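PDB 6VC6: 6-phospho-alpha-glucosidase, which probably hydrolyses 6-phospho-alpha-glucosides in a gut bacterium, using bound NAD and a manganese ion as glycoside hydrolase family 4 enzymes do. Local coordinates for residues A[73-78]-A[127-132]. Residues are numbered along the deposited sequence; the frame is centred on the assembly and turned at random.
Sequences EAYKDM and IESIHQ
Tyr75 reaches from the end of helix 71-75 to Ser129 and Gln132 on helix 113-136, and almost everything that joins the two segments passes through its side chain. The CB points toward the other helix, and with CG anti to the carbonyl carbon (chi1 -55°) the ring is carried across the gap. Next to CG, CD2 comes within 4.0 Å of the backbone C of Gln132, approaching it obliquely. One atom further, CE2 lies 4.1 Å from Gln132 CB and 4.0 Å from Gln132 OE1. There the amide plane is turned 50° from the ring plane, which rules out a flat stack. At the tip, OH stands 3.7 Å from Ser129 OG, too far for a direct hydrogen bond, and a water closes the gap.

Both helices belong to the Rossmann-type NAD-binding part of this family 4 fold, where they flank the parallel strands: the Tyr75 side chain touches Cys7 and Val9 of strand 4-9, and Ser129 touches Met83 of strand 80-83. The Ser129 side chain is about 5 Å from the bound NAD, so the Ser129 end of the bridge lies close to the cofactor.

The water lies in the plane of the Tyr75 ring, at its edge, 2.6 Å from OH. It is 2.9 Å from Ser129 OG, and it donates to Gln132 OE1 over 2.7 Å. Three side-chain oxygens thus grip one solvent molecule, two of them one helical turn apart. Gln132 brings its OE1 there on a chain extended beyond CG (chi2 -176°). Elsewhere around Tyr75, its ring also meets that of Phe38, while its backbone O is hydrogen-bonded to Ser137 OG.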
loop_
_atom_site.group_PDB
_atom_site.type_symbol
_atom_site.label_atom_id
_atom_site.label_comp_id
_atom_site.label_asym_id
_atom_site.label_seq_id
_atom_site.Cartn_x
_atom_site.Cartn_y
_atom_site.Cartn_z
ATOM N N GLU A 73 -11.784 -17.718 15.512
ATOM C CA GLU A 73 -10.462 -18.111 15.990
ATOM C C GLU A 73 -9.429 -17.019 15.745
ATOM O O GLU A 73 -8.471 -16.888 16.516
ATOM C CB GLU A 73 -10.017 -19.405 15.309
ATOM C CG GLU A 73 -10.728 -20.656 15.788
ATOM C CD GLU A 73 -10.151 -21.916 15.171
ATOM O OE1 GLU A 73 -9.139 -21.813 14.445
ATOM O OE2 GLU A 73 -10.709 -23.008 15.409
ATOM N N ALA A 74 -9.607 -16.228 14.688
ATOM C CA ALA A 74 -8.573 -15.281 14.287
ATOM C C ALA A 74 -8.655 -13.971 15.062
ATOM O O ALA A 74 -7.625 -13.434 15.482
ATOM C CB ALA A 74 -8.668 -15.010 12.785
ATOM N N TYR A 75 -9.862 -13.447 15.269
ATOM C CA TYR A 75 -10.041 -12.075 15.725
ATOM C C TYR A 75 -10.342 -11.953 17.214
ATOM O O TYR A 75 -10.474 -10.830 17.711
ATOM C CB TYR A 75 -11.160 -11.403 14.923
ATOM C CG TYR A 75 -10.948 -11.442 13.425
ATOM C CD1 TYR A 75 -9.672 -11.373 12.882
ATOM C CD2 TYR A 75 -12.026 -11.548 12.555
ATOM C CE1 TYR A 75 -9.474 -11.409 11.515
ATOM C CE2 TYR A 75 -11.838 -11.584 11.186
ATOM C CZ TYR A 75 -10.560 -11.514 10.672
ATOM O OH TYR A 75 -10.367 -11.549 9.310
ATOM N N LYS A 76 -10.451 -13.061 17.940
ATOM C CA LYS A 76 -10.799 -12.996 19.353
ATOM C C LYS A 76 -9.573 -12.650 20.190
ATOM O O LYS A 76 -8.523 -13.289 20.065
ATOM C CB LYS A 76 -11.402 -14.321 19.817
ATOM C CG LYS A 76 -12.920 -14.359 19.747
ATOM C CD LYS A 76 -13.503 -15.283 20.803
ATOM C CE LYS A 76 -13.620 -16.705 20.286
ATOM N NZ LYS A 76 -14.738 -16.847 19.312
ATOM N N ASP A 77 -9.714 -11.632 21.041
ATOM C CA ASP A 77 -8.671 -11.210 21.979
ATOM C C ASP A 77 -7.366 -10.885 21.247
ATOM O O ASP A 77 -6.311 -11.470 21.500
ATOM C CB ASP A 77 -8.452 -12.273 23.062
ATOM C CG ASP A 77 -7.606 -11.765 24.214
ATOM O OD1 ASP A 77 -6.488 -12.288 24.408
ATOM O OD2 ASP A 77 -8.056 -10.843 24.926
HETATM N N MSE A 78 -7.459 -9.931 20.327
HETATM C CA MSE A 78 -6.299 -9.511 19.552
HETATM C C MSE A 78 -5.899 -8.077 19.884
HETATM O O MSE A 78 -6.754 -7.224 20.124
HETATM C CB MSE A 78 -6.577 -9.643 18.054
HETATM C CG MSE A 78 -6.598 -11.078 17.553
HETATM SE SE MSE A 78 -4.824 -11.885 17.507
HETATM C CE MSE A 78 -5.270 -13.641 18.227
ATOM N N ILE A 127 -14.599 -3.675 4.056
ATOM C CA ILE A 127 -15.681 -3.308 4.964
ATOM C C ILE A 127 -16.300 -4.553 5.589
ATOM O O ILE A 127 -16.646 -4.563 6.778
ATOM C CB ILE A 127 -16.725 -2.453 4.220
ATOM C CG1 ILE A 127 -16.153 -1.060 3.943
ATOM C CG2 ILE A 127 -18.021 -2.361 5.011
ATOM C CD1 ILE A 127 -17.039 -0.188 3.092
ATOM N N GLU A 128 -16.432 -5.626 4.806
ATOM C CA GLU A 128 -16.939 -6.881 5.352
ATOM C C GLU A 128 -15.983 -7.455 6.392
ATOM O O GLU A 128 -16.418 -8.010 7.408
ATOM C CB GLU A 128 -17.170 -7.884 4.222
ATOM C CG GLU A 128 -17.831 -9.182 4.657
ATOM C CD GLU A 128 -17.740 -10.264 3.595
ATOM O OE1 GLU A 128 -16.618 -10.540 3.119
ATOM O OE2 GLU A 128 -18.790 -10.836 3.235
ATOM N N SER A 129 -14.676 -7.324 6.159
ATOM C CA SER A 129 -13.701 -7.920 7.065
ATOM C C SER A 129 -13.596 -7.140 8.370
ATOM O O SER A 129 -13.493 -7.738 9.448
ATOM C CB SER A 129 -12.336 -8.009 6.383
ATOM O OG SER A 129 -11.376 -8.581 7.252
ATOM N N ILE A 130 -13.612 -5.807 8.296
ATOM C CA ILE A 130 -13.500 -5.000 9.508
ATOM C C ILE A 130 -14.710 -5.217 10.408
ATOM O O ILE A 130 -14.584 -5.269 11.638
ATOM C CB ILE A 130 -13.318 -3.513 9.152
ATOM C CG1 ILE A 130 -12.096 -3.320 8.249
ATOM C CG2 ILE A 130 -13.199 -2.670 10.420
ATOM C CD1 ILE A 130 -10.819 -2.978 8.983
ATOM N N HIS A 131 -15.900 -5.352 9.813
ATOM C CA HIS A 131 -17.096 -5.615 10.608
ATOM C C HIS A 131 -16.960 -6.915 11.391
ATOM O O HIS A 131 -17.393 -7.001 12.545
ATOM C CB HIS A 131 -18.329 -5.658 9.705
ATOM C CG HIS A 131 -18.913 -4.311 9.415
ATOM N ND1 HIS A 131 -19.296 -3.435 10.408
ATOM C CD2 HIS A 131 -19.182 -3.690 8.242
ATOM C CE1 HIS A 131 -19.774 -2.333 9.860
ATOM N NE2 HIS A 131 -19.717 -2.462 8.546
ATOM N N GLN A 132 -16.373 -7.925 10.768
ATOM C CA GLN A 132 -16.130 -9.174 11.466
ATOM C C GLN A 132 -15.156 -8.992 12.613
ATOM O O GLN A 132 -15.381 -9.501 13.700
ATOM C CB GLN A 132 -15.605 -10.235 10.512
ATOM C CG GLN A 132 -16.644 -10.782 9.558
ATOM C CD GLN A 132 -16.098 -11.895 8.691
ATOM O OE1 GLN A 132 -14.898 -12.078 8.587
ATOM N NE2 GLN A 132 -16.985 -12.645 8.074
HETATM O O HOH W 1 -12.464 -11.178 7.770
#